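Local coordinates for protein ethylbenzene dehydrogenase beta-subunit (Aromatoleum aromaticum, PDB 2IVF) that serves as the iron-sulfur subunit of a heterotrimeric enzyme, carrying three [4Fe-4S] clusters and one [3Fe-4S] cluster, with a heme nearby, at residues B[139-144]-B[279-284]. Numbering follows the deposited sequence.
Sequences WPNPFF and RGFGED
The carboxamide of Asn141 pairs with the backbone of Phe281 as a second strand would, at the periphery of a ferredoxin-type 4Fe-4S dicluster subunit. It joins the segment 139-144 to the short strand 279-281. Asparagine suits the place because its amide carries the same donor and acceptor as a peptide, and one residue's N-H and C=O therefore take both ends of it. Phe281 N donates its N-H to Asn141 OD1 at 2.8 Å, nearly straight at 163°, in the carbonyl plane and on a lone pair. In return, Asn141 ND2 donates to Phe281 O at 2.9 Å; this bond is more bent, and the oxygen lies somewhat out of the amide plane. Two bonds at once fix the rotation of the amide. With CG anti to the carbonyl carbon (chi1 -68°), the amide reaches across to Phe281. Gly280, without a side chain, lets OD1 come within 3.2 Å of its CA, and its own O is taken by Thr288 OG1. Nearby, Arg292 NH1 and NH2 bond Pro142 O and Arg279 O, tying both segments to one guanidinium group. The flat Phe281 ring also packs against Ile287 of strand 287-288 and, across the subunit interface, His295 of the alpha-subunit. Pro140, preceded by a cis peptide bond, adds a compact apolar surface, its CB 4.2 Å from Phe281 CD2, while Pro140 O meets the ring's edge, 3.5 Å from the same CD2.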
loop_
_atom_site.group_PDB
_atom_site.type_symbol
_atom_site.label_atom_id
_atom_site.label_comp_id
_atom_site.label_asym_id
_atom_site.label_seq_id
_atom_site.Cartn_x
_atom_site.Cartn_y
_atom_site.Cartn_z
ATOM N N TRP B 139 -7.279 3.663 -24.509
ATOM C CA TRP B 139 -8.422 4.413 -23.995
ATOM C C TRP B 139 -9.538 4.494 -25.014
ATOM O O TRP B 139 -9.281 4.833 -26.176
ATOM C CB TRP B 139 -7.983 5.824 -23.613
ATOM C CG TRP B 139 -9.085 6.532 -22.900
ATOM C CD1 TRP B 139 -10.015 7.331 -23.426
ATOM C CD2 TRP B 139 -9.404 6.371 -21.521
ATOM N NE1 TRP B 139 -10.896 7.740 -22.458
ATOM C CE2 TRP B 139 -10.544 7.143 -21.271
ATOM C CE3 TRP B 139 -8.815 5.679 -20.477
ATOM C CZ2 TRP B 139 -11.104 7.253 -19.999
ATOM C CZ3 TRP B 139 -9.384 5.768 -19.207
ATOM C CH2 TRP B 139 -10.529 6.534 -18.993
ATOM N N PRO B 140 -10.819 4.258 -24.600
ATOM C CA PRO B 140 -11.407 4.035 -23.267
ATOM C C PRO B 140 -11.489 2.587 -22.806
ATOM O O PRO B 140 -12.252 2.267 -21.872
ATOM C CB PRO B 140 -12.807 4.619 -23.439
ATOM C CG PRO B 140 -13.162 4.262 -24.843
ATOM C CD PRO B 140 -11.872 4.341 -25.630
ATOM N N ASN B 141 -10.714 1.727 -23.466
ATOM C CA ASN B 141 -10.620 0.313 -23.178
ATOM C C ASN B 141 -9.239 -0.153 -22.760
ATOM O O ASN B 141 -8.748 -1.169 -23.254
ATOM C CB ASN B 141 -11.060 -0.524 -24.389
ATOM C CG ASN B 141 -12.526 -0.395 -24.675
ATOM O OD1 ASN B 141 -13.325 -0.623 -23.787
ATOM N ND2 ASN B 141 -12.885 0.052 -25.903
ATOM N N PRO B 142 -8.628 0.522 -21.776
ATOM C CA PRO B 142 -7.373 0.007 -21.266
ATOM C C PRO B 142 -7.678 -1.321 -20.526
ATOM O O PRO B 142 -8.794 -1.548 -20.098
ATOM C CB PRO B 142 -6.917 1.109 -20.294
ATOM C CG PRO B 142 -8.203 1.674 -19.772
ATOM C CD PRO B 142 -9.104 1.684 -20.995
ATOM N N PHE B 143 -6.717 -2.222 -20.444
ATOM C CA PHE B 143 -6.901 -3.381 -19.583
ATOM C C PHE B 143 -5.595 -3.788 -18.930
ATOM O O PHE B 143 -4.507 -3.545 -19.457
ATOM C CB PHE B 143 -7.483 -4.513 -20.371
ATOM C CG PHE B 143 -6.577 -5.021 -21.408
ATOM C CD1 PHE B 143 -6.561 -4.456 -22.672
ATOM C CD2 PHE B 143 -5.710 -6.044 -21.121
ATOM C CE1 PHE B 143 -5.725 -4.937 -23.650
ATOM C CE2 PHE B 143 -4.850 -6.530 -22.141
ATOM C CZ PHE B 143 -4.853 -5.953 -23.360
ATOM N N PHE B 144 -5.723 -4.368 -17.743
ATOM C CA PHE B 144 -4.593 -4.886 -17.015
ATOM C C PHE B 144 -5.187 -5.697 -15.868
ATOM O O PHE B 144 -6.356 -5.530 -15.507
ATOM C CB PHE B 144 -3.734 -3.760 -16.430
ATOM C CG PHE B 144 -4.421 -3.006 -15.330
ATOM C CD1 PHE B 144 -4.287 -3.393 -14.024
ATOM C CD2 PHE B 144 -5.211 -1.866 -15.612
ATOM C CE1 PHE B 144 -4.975 -2.715 -12.996
ATOM C CE2 PHE B 144 -5.857 -1.201 -14.601
ATOM C CZ PHE B 144 -5.738 -1.637 -13.279
ATOM N N ARG B 279 -16.330 -4.889 -18.595
ATOM C CA ARG B 279 -16.987 -4.720 -19.858
ATOM C C ARG B 279 -16.358 -3.528 -20.542
ATOM O O ARG B 279 -16.069 -2.515 -19.889
ATOM C CB ARG B 279 -18.455 -4.450 -19.649
ATOM C CG ARG B 279 -19.235 -5.741 -19.210
ATOM C CD ARG B 279 -20.566 -5.384 -18.599
ATOM N NE ARG B 279 -21.418 -4.740 -19.567
ATOM C CZ ARG B 279 -22.557 -4.135 -19.267
ATOM N NH1 ARG B 279 -23.023 -4.173 -18.041
ATOM N NH2 ARG B 279 -23.251 -3.553 -20.198
ATOM N N GLY B 280 -16.168 -3.653 -21.847
ATOM C CA GLY B 280 -15.589 -2.583 -22.644
ATOM C C GLY B 280 -16.635 -1.745 -23.344
ATOM O O GLY B 280 -17.844 -2.061 -23.398
ATOM N N PHE B 281 -16.133 -0.686 -23.949
ATOM C CA PHE B 281 -16.939 0.190 -24.761
ATOM C C PHE B 281 -16.730 -0.147 -26.213
ATOM O O PHE B 281 -15.619 -0.503 -26.591
ATOM C CB PHE B 281 -16.497 1.616 -24.483
ATOM C CG PHE B 281 -16.712 1.989 -23.090
ATOM C CD1 PHE B 281 -17.948 2.450 -22.678
ATOM C CD2 PHE B 281 -15.694 1.857 -22.175
ATOM C CE1 PHE B 281 -18.139 2.756 -21.334
ATOM C CE2 PHE B 281 -15.876 2.169 -20.846
ATOM C CZ PHE B 281 -17.083 2.638 -20.433
ATOM N N GLY B 282 -17.787 -0.027 -27.016
ATOM C CA GLY B 282 -17.713 -0.319 -28.431
ATOM C C GLY B 282 -17.132 0.814 -29.235
ATOM O O GLY B 282 -16.844 1.922 -28.701
ATOM N N GLU B 283 -17.075 0.584 -30.542
ATOM C CA GLU B 283 -16.577 1.597 -31.503
ATOM C C GLU B 283 -17.450 2.836 -31.480
ATOM O O GLU B 283 -16.977 3.961 -31.805
ATOM C CB GLU B 283 -16.552 1.024 -32.919
ATOM C CG GLU B 283 -15.523 -0.071 -33.065
ATOM C CD GLU B 283 -15.539 -0.654 -34.450
ATOM O OE1 GLU B 283 -16.608 -0.592 -35.123
ATOM O OE2 GLU B 283 -14.460 -1.151 -34.847
ATOM N N ASP B 284 -18.714 2.642 -31.088
ATOM C CA ASP B 284 -19.635 3.759 -30.958
ATOM C C ASP B 284 -19.572 4.509 -29.662
ATOM O O ASP B 284 -20.296 5.465 -29.471
ATOM C CB ASP B 284 -21.069 3.310 -31.218
ATOM C CG ASP B 284 -21.577 2.312 -30.209
ATOM O OD1 ASP B 284 -20.853 1.927 -29.267
ATOM O OD2 ASP B 284 -22.733 1.911 -30.389
#